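Local coordinates for elongation factor G (Thermus thermophilus, PDB 1WDT), which binds GTP with magnesium and is thought to act as a GTPase in the elongation stage of protein synthesis, at residues T24-L29 against T47-T52; T61-V66 against K290-P295; E400-L405 against E438-Y443. All blocks are in the same frame, centred on the assembly; numbering follows the deposited sequence.

Contact 1 (T24-L29 against T47-T52); sequences TLTEAL and TTTDYT. With GTP (guanosine-5'-triphosphate), chain C.
Glu27 OE1 accepts two hydrogen bonds, from the backbone N of Thr48 and from water 1, each at 2.7 Å. The backbone bond is almost straight (175° at the hydrogen), but it reaches OE1 from above the carboxylate plane, 49° out of it. Water 1 in turn accepts from Thr49 N at 2.8 Å, so two successive loop amides are tied to one carboxylate oxygen, one directly and one through solvent. The other oxygen, OE2, turns to Lys36 in a salt bridge and also takes the backbone N of Gly40; the buried carboxylate is thus held at both ends, and the lysine probably favours its charged form. A bend in the Glu27 chain at chi2 lays its methylene CG against the methyl of Thr47, CG to CG2 3.3 Å, a close fit.

Helix 22-33 follows the phosphate-binding loop of the GTPase domain, and residues 47-52 belong to what corresponds to the first switch region in this family. At the start of the helix Thr24 faces the nucleotide instead of the loop: its N and OG1 both donate to GTP O1A, the hydroxyl at 2.6 Å.

Two residues on from Thr24, Thr26 CG2 packs on Thr49 OG1 at 3.8 Å, the two side chains crossing at about a right angle. Neither hydroxyl relies on the other residue: that of Thr26 bonds to the carbonyl O of Lys22, that of Thr49 to Asp80. Within the loop, Thr47 OG1 sits between its own backbone N and carbonyl carbon (chi1 66°), where it receives a weak bond from Asp50 N at 3.4 Å.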
loop_
_atom_site.group_PDB
_atom_site.type_symbol
_atom_site.label_atom_id
_atom_site.label_comp_id
_atom_site.label_asym_id
_atom_site.label_seq_id
_atom_site.Cartn_x
_atom_site.Cartn_y
_atom_site.Cartn_z
ATOM N N THR A 24 20.102 2.278 -8.397
ATOM C CA THR A 24 21.376 2.496 -9.068
ATOM C C THR A 24 21.923 3.864 -8.653
ATOM O O THR A 24 23.126 4.040 -8.508
ATOM C CB THR A 24 21.205 2.444 -10.602
ATOM O OG1 THR A 24 20.734 1.144 -10.977
ATOM C CG2 THR A 24 22.520 2.710 -11.305
ATOM N N LEU A 25 21.032 4.833 -8.466
ATOM C CA LEU A 25 21.443 6.167 -8.041
ATOM C C LEU A 25 21.930 6.070 -6.589
ATOM O O LEU A 25 22.937 6.666 -6.215
ATOM C CB LEU A 25 20.259 7.134 -8.108
ATOM C CG LEU A 25 20.475 8.526 -8.702
ATOM C CD1 LEU A 25 19.282 9.411 -8.318
ATOM C CD2 LEU A 25 21.776 9.126 -8.195
ATOM N N THR A 26 21.199 5.309 -5.781
ATOM C CA THR A 26 21.543 5.115 -4.374
ATOM C C THR A 26 22.935 4.482 -4.248
ATOM O O THR A 26 23.730 4.891 -3.397
ATOM C CB THR A 26 20.472 4.235 -3.664
ATOM O OG1 THR A 26 19.186 4.841 -3.838
ATOM C CG2 THR A 26 20.753 4.122 -2.160
ATOM N N GLU A 27 23.236 3.503 -5.104
ATOM C CA GLU A 27 24.550 2.852 -5.084
ATOM C C GLU A 27 25.651 3.848 -5.408
ATOM O O GLU A 27 26.689 3.880 -4.753
ATOM C CB GLU A 27 24.625 1.714 -6.107
ATOM C CG GLU A 27 24.165 0.376 -5.595
ATOM C CD GLU A 27 24.928 -0.054 -4.361
ATOM O OE1 GLU A 27 24.322 -0.079 -3.272
ATOM O OE2 GLU A 27 26.136 -0.358 -4.480
ATOM N N ALA A 28 25.421 4.654 -6.436
ATOM C CA ALA A 28 26.399 5.647 -6.854
ATOM C C ALA A 28 26.684 6.620 -5.711
ATOM O O ALA A 28 27.829 6.990 -5.482
ATOM C CB ALA A 28 25.881 6.405 -8.078
ATOM N N LEU A 29 25.638 7.043 -5.009
ATOM C CA LEU A 29 25.802 7.972 -3.896
ATOM C C LEU A 29 26.638 7.345 -2.777
ATOM O O LEU A 29 27.566 7.973 -2.277
ATOM C CB LEU A 29 24.426 8.400 -3.365
ATOM C CG LEU A 29 23.739 9.433 -4.268
ATOM C CD1 LEU A 29 22.243 9.450 -4.031
ATOM C CD2 LEU A 29 24.349 10.786 -4.022
ATOM N N THR A 47 23.807 -4.643 -4.593
ATOM C CA THR A 47 23.558 -3.304 -4.063
ATOM C C THR A 47 23.191 -3.360 -2.580
ATOM O O THR A 47 22.802 -4.408 -2.057
ATOM C CB THR A 47 22.431 -2.572 -4.830
ATOM O OG1 THR A 47 21.179 -3.237 -4.608
ATOM C CG2 THR A 47 22.743 -2.541 -6.325
ATOM N N THR A 48 23.319 -2.221 -1.911
ATOM C CA THR A 48 23.014 -2.112 -0.487
ATOM C C THR A 48 21.521 -2.202 -0.191
ATOM O O THR A 48 21.112 -2.826 0.792
ATOM C CB THR A 48 23.556 -0.780 0.086
ATOM O OG1 THR A 48 24.988 -0.825 0.118
ATOM C CG2 THR A 48 23.020 -0.527 1.492
ATOM N N THR A 49 20.713 -1.579 -1.045
ATOM C CA THR A 49 19.262 -1.559 -0.880
ATOM C C THR A 49 18.568 -2.913 -1.042
ATOM O O THR A 49 17.838 -3.349 -0.153
ATOM C CB THR A 49 18.607 -0.584 -1.879
ATOM O OG1 THR A 49 19.138 0.729 -1.683
ATOM C CG2 THR A 49 17.099 -0.555 -1.684
ATOM N N ASP A 50 18.782 -3.561 -2.185
ATOM C CA ASP A 50 18.151 -4.852 -2.467
ATOM C C ASP A 50 19.001 -6.024 -1.976
ATOM O O ASP A 50 19.849 -6.550 -2.708
ATOM C CB ASP A 50 17.878 -4.987 -3.977
ATOM C CG ASP A 50 17.001 -3.865 -4.518
ATOM O OD1 ASP A 50 16.138 -3.370 -3.763
ATOM O OD2 ASP A 50 17.159 -3.488 -5.699
ATOM N N TYR A 51 18.767 -6.432 -0.731
ATOM C CA TYR A 51 19.529 -7.526 -0.140
ATOM C C TYR A 51 18.691 -8.767 0.190
ATOM O O TYR A 51 19.226 -9.870 0.260
ATOM C CB TYR A 51 20.253 -7.024 1.114
ATOM C CG TYR A 51 19.327 -6.617 2.239
ATOM C CD1 TYR A 51 18.739 -7.578 3.062
ATOM C CD2 TYR A 51 19.039 -5.269 2.485
ATOM C CE1 TYR A 51 17.893 -7.212 4.107
ATOM C CE2 TYR A 51 18.192 -4.890 3.527
ATOM C CZ TYR A 51 17.626 -5.864 4.335
ATOM O OH TYR A 51 16.808 -5.503 5.382
ATOM N N THR A 52 17.387 -8.595 0.395
ATOM C CA THR A 52 16.530 -9.739 0.695
ATOM C C THR A 52 16.405 -10.652 -0.537
ATOM O O THR A 52 16.507 -10.190 -1.675
ATOM C CB THR A 52 15.110 -9.294 1.121
ATOM O OG1 THR A 52 14.470 -8.604 0.037
ATOM C CG2 THR A 52 15.178 -8.386 2.339
HETATM P PG GTP C . 12.555 -0.495 -8.698
HETATM O O1G GTP C . 11.974 -1.703 -9.371
HETATM O O2G GTP C . 13.173 -0.782 -7.338
HETATM O O3G GTP C . 11.456 0.614 -8.492
HETATM O O3B GTP C . 13.711 0.051 -9.766
HETATM P PB GTP C . 14.664 1.332 -9.564
HETATM O O1B GTP C . 14.142 2.522 -10.244
HETATM O O2B GTP C . 15.463 1.411 -8.376
HETATM O O3A GTP C . 15.741 0.924 -10.596
HETATM P PA GTP C . 17.169 0.204 -10.446
HETATM O O1A GTP C . 18.272 1.224 -10.205
HETATM O O2A GTP C . 17.112 -1.169 -9.993
HETATM O "O5'" GTP C . 17.444 -0.166 -11.988
HETATM C "C5'" GTP C . 16.706 0.039 -13.198
HETATM C "C4'" GTP C . 17.419 -0.658 -14.353
HETATM O "O4'" GTP C . 17.886 0.308 -15.338
HETATM C "C3'" GTP C . 18.673 -1.467 -13.956
HETATM O "O3'" GTP C . 18.776 -2.682 -14.699
HETATM C "C2'" GTP C . 19.802 -0.485 -14.185
HETATM O "O2'" GTP C . 20.983 -1.178 -14.609
HETATM C "C1'" GTP C . 19.322 0.435 -15.281
HETATM N N9 GTP C . 19.601 1.885 -15.119
HETATM C C8 GTP C . 19.476 2.636 -13.962
HETATM N N7 GTP C . 19.795 3.893 -14.112
HETATM C C5 GTP C . 20.154 3.995 -15.446
HETATM C C6 GTP C . 20.601 5.124 -16.212
HETATM O O6 GTP C . 20.767 6.292 -15.846
HETATM N N1 GTP C . 20.870 4.788 -17.566
HETATM C C2 GTP C . 20.720 3.505 -18.096
HETATM N N2 GTP C . 21.022 3.369 -19.394
HETATM N N3 GTP C . 20.304 2.453 -17.388
HETATM C C4 GTP C . 20.040 2.761 -16.075
HETATM O O HOH W 1 21.681 0.454 -2.754
#

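Contact 2 (T61-V66 against K290-P295); sequences TVRTGV and KVQVDP. With MG (magnesium ion), chain B; GTP (guanosine-5'-triphosphate), chain C.
Lys290 NZ donates to the carbonyl O of Thr64 at 3.1 Å, joining domain 2 to the GTP-binding domain. The amine lies in the carbonyl plane on a lone pair, with a C=O...N angle of 139°. Lys290 belongs to strand 285-294 of the antiparallel beta structure of domain 2, whereas residues 61-66 lead out of what corresponds to the first switch region in this family into the edge strand 65-71 of the P-loop GTPase sheet. A bend near the end of the lysine (chi3 -67°) turns NZ out to the loop.

Beside it Arg63 comes in alongside Gln292, the two chains running past each other in opposite directions, though the orientation of the glutamine amide is uncertain. Val291 O lies at the edge of the Arg63 guanidinium, 3.3 Å from NH1. The two cationic ends come close, Arg63 NH1 to Lys290 NZ 4.1 Å, and Glu90 probably offsets their like charges: its OE2 makes a salt bridge with Lys290, a long, weak ion pair with Arg63, and takes the backbone N of Thr64. Tyr302 adds a cation-pi contact to the lysine, and backbone bonds from Lys290 and Gln292 to strand 298-307 fix the strand that carries them.

Further out, the same loop reaches the nucleotide through Thr61. Its OG1 binds the magnesium ion at 2.0 Å while its backbone N donates to GTP O2G at 3.0 Å (155°), so one residue contacts both the metal and the gamma-phosphate. Thr23, GTP O2B and O2G, and two waters complete the six ligands; Asp50 OD1 is hydrogen-bonded to Thr61 OG1. Of the metal waters, water 2, 2.2 Å from magnesium, donates to GTP O2A at 2.6 Å.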
loop_
_atom_site.group_PDB
_atom_site.type_symbol
_atom_site.label_atom_id
_atom_site.label_comp_id
_atom_site.label_asym_id
_atom_site.label_seq_id
_atom_site.Cartn_x
_atom_site.Cartn_y
_atom_site.Cartn_z
ATOM N N THR A 61 13.188 -3.413 -6.000
ATOM C CA THR A 61 13.235 -3.072 -4.581
ATOM C C THR A 61 11.920 -3.476 -3.915
ATOM O O THR A 61 10.882 -2.834 -4.097
ATOM C CB THR A 61 13.491 -1.550 -4.379
ATOM O OG1 THR A 61 14.743 -1.199 -4.978
ATOM C CG2 THR A 61 13.551 -1.196 -2.904
ATOM N N VAL A 62 11.979 -4.567 -3.159
ATOM C CA VAL A 62 10.828 -5.099 -2.443
ATOM C C VAL A 62 10.710 -4.387 -1.092
ATOM O O VAL A 62 9.612 -4.161 -0.585
ATOM C CB VAL A 62 10.994 -6.623 -2.181
ATOM C CG1 VAL A 62 9.853 -7.138 -1.289
ATOM C CG2 VAL A 62 11.029 -7.389 -3.521
ATOM N N ARG A 63 11.861 -4.037 -0.528
ATOM C CA ARG A 63 11.927 -3.369 0.767
ATOM C C ARG A 63 12.749 -2.096 0.712
ATOM O O ARG A 63 13.806 -2.053 0.080
ATOM C CB ARG A 63 12.556 -4.300 1.792
ATOM C CG ARG A 63 11.829 -5.616 1.959
ATOM C CD ARG A 63 11.155 -5.640 3.303
ATOM N NE ARG A 63 9.733 -5.401 3.200
ATOM C CZ ARG A 63 8.962 -4.948 4.185
ATOM N NH1 ARG A 63 9.461 -4.652 5.382
ATOM N NH2 ARG A 63 7.665 -4.820 3.967
ATOM N N THR A 64 12.262 -1.063 1.389
ATOM C CA THR A 64 12.964 0.211 1.450
ATOM C C THR A 64 14.343 0.005 2.073
ATOM O O THR A 64 14.480 -0.636 3.114
ATOM C CB THR A 64 12.181 1.238 2.303
ATOM O OG1 THR A 64 10.917 1.501 1.688
ATOM C CG2 THR A 64 12.966 2.545 2.439
ATOM N N GLY A 65 15.364 0.541 1.418
ATOM C CA GLY A 65 16.709 0.436 1.933
ATOM C C GLY A 65 17.159 1.800 2.430
ATOM O O GLY A 65 16.848 2.818 1.819
ATOM N N VAL A 66 17.873 1.825 3.549
ATOM C CA VAL A 66 18.382 3.074 4.101
ATOM C C VAL A 66 19.832 3.278 3.660
ATOM O O VAL A 66 20.665 2.377 3.775
ATOM C CB VAL A 66 18.328 3.077 5.651
ATOM C CG1 VAL A 66 18.939 4.370 6.197
ATOM C CG2 VAL A 66 16.888 2.929 6.114
ATOM N N LYS A 290 8.864 1.349 9.645
ATOM C CA LYS A 290 8.946 0.030 9.029
ATOM C C LYS A 290 9.593 -0.956 9.989
ATOM O O LYS A 290 10.267 -0.569 10.943
ATOM C CB LYS A 290 9.743 0.054 7.713
ATOM C CG LYS A 290 11.228 0.250 7.874
ATOM C CD LYS A 290 11.987 -0.158 6.621
ATOM C CE LYS A 290 11.902 -1.663 6.393
ATOM N NZ LYS A 290 12.730 -2.107 5.236
ATOM N N VAL A 291 9.377 -2.236 9.725
ATOM C CA VAL A 291 9.925 -3.296 10.549
ATOM C C VAL A 291 10.441 -4.417 9.654
ATOM O O VAL A 291 9.810 -4.761 8.660
ATOM C CB VAL A 291 8.838 -3.871 11.503
ATOM C CG1 VAL A 291 9.311 -5.185 12.111
ATOM C CG2 VAL A 291 8.520 -2.857 12.622
ATOM N N GLN A 292 11.607 -4.955 9.998
ATOM C CA GLN A 292 12.186 -6.080 9.275
ATOM C C GLN A 292 12.278 -7.213 10.290
ATOM O O GLN A 292 12.605 -6.983 11.459
ATOM C CB GLN A 292 13.603 -5.769 8.771
ATOM C CG GLN A 292 13.687 -4.873 7.545
ATOM C CD GLN A 292 13.061 -5.510 6.316
ATOM O OE1 GLN A 292 13.426 -6.612 5.918
ATOM N NE2 GLN A 292 12.119 -4.810 5.711
ATOM N N VAL A 293 11.949 -8.425 9.865
ATOM C CA VAL A 293 12.070 -9.568 10.755
ATOM C C VAL A 293 13.005 -10.544 10.063
ATOM O O VAL A 293 12.605 -11.291 9.167
ATOM C CB VAL A 293 10.717 -10.246 11.051
ATOM C CG1 VAL A 293 10.945 -11.509 11.881
ATOM C CG2 VAL A 293 9.825 -9.299 11.841
ATOM N N ASP A 294 14.269 -10.491 10.464
ATOM C CA ASP A 294 15.298 -11.352 9.906
ATOM C C ASP A 294 15.093 -12.780 10.399
ATOM O O ASP A 294 14.816 -13.011 11.585
ATOM C CB ASP A 294 16.684 -10.864 10.324
ATOM C CG ASP A 294 17.798 -11.688 9.712
ATOM O OD1 ASP A 294 17.995 -11.604 8.480
ATOM O OD2 ASP A 294 18.470 -12.428 10.461
ATOM N N PRO A 295 15.225 -13.759 9.490
ATOM C CA PRO A 295 15.049 -15.169 9.852
ATOM C C PRO A 295 15.922 -15.590 11.039
ATOM O O PRO A 295 15.509 -16.414 11.856
ATOM C CB PRO A 295 15.414 -15.903 8.558
ATOM C CG PRO A 295 14.990 -14.925 7.482
ATOM C CD PRO A 295 15.492 -13.606 8.047
HETATM MG MG MG B . 14.964 -0.062 -6.663
HETATM P PG GTP C . 12.555 -0.495 -8.698
HETATM O O1G GTP C . 11.974 -1.703 -9.371
HETATM O O2G GTP C . 13.173 -0.782 -7.338
HETATM O O3G GTP C . 11.456 0.614 -8.492
HETATM O O3B GTP C . 13.711 0.051 -9.766
HETATM P PB GTP C . 14.664 1.332 -9.564
HETATM O O1B GTP C . 14.142 2.522 -10.244
HETATM O O2B GTP C . 15.463 1.411 -8.376
HETATM O O3A GTP C . 15.741 0.924 -10.596
HETATM P PA GTP C . 17.169 0.204 -10.446
HETATM O O1A GTP C . 18.272 1.224 -10.205
HETATM O O2A GTP C . 17.112 -1.169 -9.993
HETATM O "O5'" GTP C . 17.444 -0.166 -11.988
HETATM C "C5'" GTP C . 16.706 0.039 -13.198
HETATM C "C4'" GTP C . 17.419 -0.658 -14.353
HETATM O "O4'" GTP C . 17.886 0.308 -15.338
HETATM C "C3'" GTP C . 18.673 -1.467 -13.956
HETATM O "O3'" GTP C . 18.776 -2.682 -14.699
HETATM C "C2'" GTP C . 19.802 -0.485 -14.185
HETATM O "O2'" GTP C . 20.983 -1.178 -14.609
HETATM C "C1'" GTP C . 19.322 0.435 -15.281
HETATM N N9 GTP C . 19.601 1.885 -15.119
HETATM C C8 GTP C . 19.476 2.636 -13.962
HETATM N N7 GTP C . 19.795 3.893 -14.112
HETATM C C5 GTP C . 20.154 3.995 -15.446
HETATM C C6 GTP C . 20.601 5.124 -16.212
HETATM O O6 GTP C . 20.767 6.292 -15.846
HETATM N N1 GTP C . 20.870 4.788 -17.566
HETATM C C2 GTP C . 20.720 3.505 -18.096
HETATM N N2 GTP C . 21.022 3.369 -19.394
HETATM N N3 GTP C . 20.304 2.453 -17.388
HETATM C C4 GTP C . 20.040 2.761 -16.075
HETATM O O HOH W 2 15.930 -1.731 -7.703
HETATM O O HOH W 3 14.160 1.658 -5.436
#

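Contact 3 (E400-L405 against E438-Y443); sequences EALRKL and ERLQDY
Tyr443 turns one ring face to Lys404, whose CE lies over it in a CH-pi contact, 4.2 Å from the ring centroid and 26° off the normal. Lys404 CB also stands above the ring plane, displaced toward the rim, and the two side chains slide past each other in opposite directions. The backbone closes in at the tyrosine too, Ala401 O being 3.8 Å from CD2, while the hydroxyl leaves the helix pair to bond to Val293 O in domain 2. An alanine at this position is likely to open a gap beside Ala401 and Lys404 and to leave that carbonyl without its hydroxyl partner.

Leu440 fills the next site: CD2 touches Ala401 CB at 3.8 Å and both Leu402 CD2 and Leu405 CG at 4.0 Å. Its CG anti to its own carbonyl carbon (chi1 -81°) brings that methyl into the group. Leu405 CD2 rests on the aliphatic CG of Arg439, whose guanidinium is held by Asp442 and Glu408.

The helix segments cross at 118° with their axes 9.6 Å apart, and the pair is that of the ferredoxin-like beta-alpha-beta-beta-alpha-beta fold of domain III.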
loop_
_atom_site.group_PDB
_atom_site.type_symbol
_atom_site.label_atom_id
_atom_site.label_comp_id
_atom_site.label_asym_id
_atom_site.label_seq_id
_atom_site.Cartn_x
_atom_site.Cartn_y
_atom_site.Cartn_z
ATOM N N GLU A 400 3.618 -19.218 13.457
ATOM C CA GLU A 400 4.695 -18.316 13.824
ATOM C C GLU A 400 5.284 -17.616 12.604
ATOM O O GLU A 400 5.712 -16.461 12.684
ATOM C CB GLU A 400 5.792 -19.092 14.553
ATOM C CG GLU A 400 6.995 -18.249 14.939
ATOM C CD GLU A 400 6.650 -17.150 15.929
ATOM O OE1 GLU A 400 7.551 -16.357 16.264
ATOM O OE2 GLU A 400 5.484 -17.077 16.374
ATOM N N ALA A 401 5.312 -18.319 11.476
ATOM C CA ALA A 401 5.854 -17.758 10.245
ATOM C C ALA A 401 4.997 -16.588 9.771
ATOM O O ALA A 401 5.522 -15.573 9.322
ATOM C CB ALA A 401 5.932 -18.842 9.155
ATOM N N LEU A 402 3.677 -16.729 9.884
ATOM C CA LEU A 402 2.767 -15.666 9.477
ATOM C C LEU A 402 2.865 -14.471 10.422
ATOM O O LEU A 402 2.761 -13.323 9.989
ATOM C CB LEU A 402 1.325 -16.178 9.433
ATOM C CG LEU A 402 0.934 -17.052 8.237
ATOM C CD1 LEU A 402 -0.482 -17.559 8.434
ATOM C CD2 LEU A 402 1.033 -16.250 6.942
ATOM N N ARG A 403 3.068 -14.738 11.710
ATOM C CA ARG A 403 3.197 -13.667 12.691
ATOM C C ARG A 403 4.343 -12.747 12.278
ATOM O O ARG A 403 4.191 -11.524 12.241
ATOM C CB ARG A 403 3.488 -14.232 14.086
ATOM C CG ARG A 403 3.567 -13.161 15.179
ATOM C CD ARG A 403 4.068 -13.731 16.502
ATOM N NE ARG A 403 5.467 -14.135 16.412
ATOM C CZ ARG A 403 6.470 -13.293 16.188
ATOM N NH1 ARG A 403 6.226 -11.999 16.033
ATOM N NH2 ARG A 403 7.713 -13.744 16.111
ATOM N N LYS A 404 5.489 -13.345 11.971
ATOM C CA LYS A 404 6.657 -12.581 11.563
ATOM C C LYS A 404 6.432 -11.869 10.225
ATOM O O LYS A 404 6.840 -10.723 10.048
ATOM C CB LYS A 404 7.879 -13.494 11.472
ATOM C CG LYS A 404 8.359 -14.011 12.830
ATOM C CD LYS A 404 9.626 -14.865 12.720
ATOM C CE LYS A 404 9.357 -16.185 12.021
ATOM N NZ LYS A 404 10.535 -17.093 12.091
ATOM N N LEU A 405 5.777 -12.551 9.291
ATOM C CA LEU A 405 5.495 -11.993 7.974
ATOM C C LEU A 405 4.651 -10.721 8.106
ATOM O O LEU A 405 4.960 -9.709 7.486
ATOM C CB LEU A 405 4.751 -13.029 7.119
ATOM C CG LEU A 405 4.743 -13.010 5.580
ATOM C CD1 LEU A 405 3.297 -13.049 5.115
ATOM C CD2 LEU A 405 5.469 -11.804 5.013
ATOM N N GLU A 438 7.509 -16.279 -0.933
ATOM C CA GLU A 438 8.947 -16.493 -0.816
ATOM C C GLU A 438 9.466 -16.153 0.579
ATOM O O GLU A 438 10.360 -16.815 1.098
ATOM C CB GLU A 438 9.688 -15.648 -1.859
ATOM C CG GLU A 438 9.481 -16.106 -3.298
ATOM C CD GLU A 438 9.836 -15.028 -4.313
ATOM O OE1 GLU A 438 10.865 -14.345 -4.122
ATOM O OE2 GLU A 438 9.091 -14.871 -5.305
ATOM N N ARG A 439 8.900 -15.115 1.184
ATOM C CA ARG A 439 9.339 -14.694 2.502
ATOM C C ARG A 439 8.980 -15.748 3.539
ATOM O O ARG A 439 9.746 -15.993 4.466
ATOM C CB ARG A 439 8.714 -13.345 2.865
ATOM C CG ARG A 439 9.386 -12.658 4.046
ATOM C CD ARG A 439 10.893 -12.556 3.855
ATOM N NE ARG A 439 11.497 -11.672 4.849
ATOM C CZ ARG A 439 12.805 -11.531 5.036
ATOM N NH1 ARG A 439 13.669 -12.221 4.302
ATOM N NH2 ARG A 439 13.252 -10.684 5.949
ATOM N N LEU A 440 7.815 -16.371 3.379
ATOM C CA LEU A 440 7.389 -17.410 4.308
ATOM C C LEU A 440 8.379 -18.561 4.238
ATOM O O LEU A 440 8.654 -19.222 5.239
ATOM C CB LEU A 440 5.979 -17.897 3.963
ATOM C CG LEU A 440 4.858 -16.992 4.476
ATOM C CD1 LEU A 440 3.510 -17.493 3.988
ATOM C CD2 LEU A 440 4.904 -16.964 6.000
ATOM N N GLN A 441 8.926 -18.776 3.046
ATOM C CA GLN A 441 9.900 -19.830 2.829
ATOM C C GLN A 441 11.213 -19.450 3.501
ATOM O O GLN A 441 11.971 -20.324 3.912
ATOM C CB GLN A 441 10.110 -20.069 1.328
ATOM C CG GLN A 441 11.004 -21.257 1.017
ATOM C CD GLN A 441 10.952 -21.668 -0.444
ATOM O OE1 GLN A 441 11.363 -20.917 -1.331
ATOM N NE2 GLN A 441 10.441 -22.868 -0.700
ATOM N N ASP A 442 11.490 -18.150 3.614
ATOM C CA ASP A 442 12.717 -17.717 4.283
ATOM C C ASP A 442 12.582 -18.025 5.774
ATOM O O ASP A 442 13.581 -18.133 6.482
ATOM C CB ASP A 442 12.972 -16.210 4.111
ATOM C CG ASP A 442 13.181 -15.801 2.659
ATOM O OD1 ASP A 442 13.571 -16.651 1.827
ATOM O OD2 ASP A 442 12.968 -14.609 2.354
ATOM N N TYR A 443 11.343 -18.162 6.244
ATOM C CA TYR A 443 11.090 -18.464 7.651
ATOM C C TYR A 443 10.943 -19.962 7.883
ATOM O O TYR A 443 10.531 -20.392 8.962
ATOM C CB TYR A 443 9.826 -17.749 8.152
ATOM C CG TYR A 443 9.922 -16.240 8.133
ATOM C CD1 TYR A 443 11.063 -15.590 8.600
ATOM C CD2 TYR A 443 8.879 -15.464 7.632
ATOM C CE1 TYR A 443 11.167 -14.208 8.564
ATOM C CE2 TYR A 443 8.970 -14.079 7.595
ATOM C CZ TYR A 443 10.115 -13.458 8.061
ATOM O OH TYR A 443 10.211 -12.090 8.016
#

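Overall arrangement
Along the chain the three contacts follow in series, with none enclosing or crossing another. Contact 1 closes a short loop of 17 residues between helix 22-33 and the region before helix 53-57. Contact 2 opens soon after and spans 223 residues, from the edge of the GTPase sheet to domain 2. Contact 3 closes 32 residues within domain III. The first two share the nucleotide, their centres 13 Å apart, and meet where the loop 47-52 reaches the magnesium-binding threonine. Contacts 2 and 3 join where strand 285-294 of domain 2 meets the end of helix 430-442, so a continuous path runs from GTP through domain 2 to domain III.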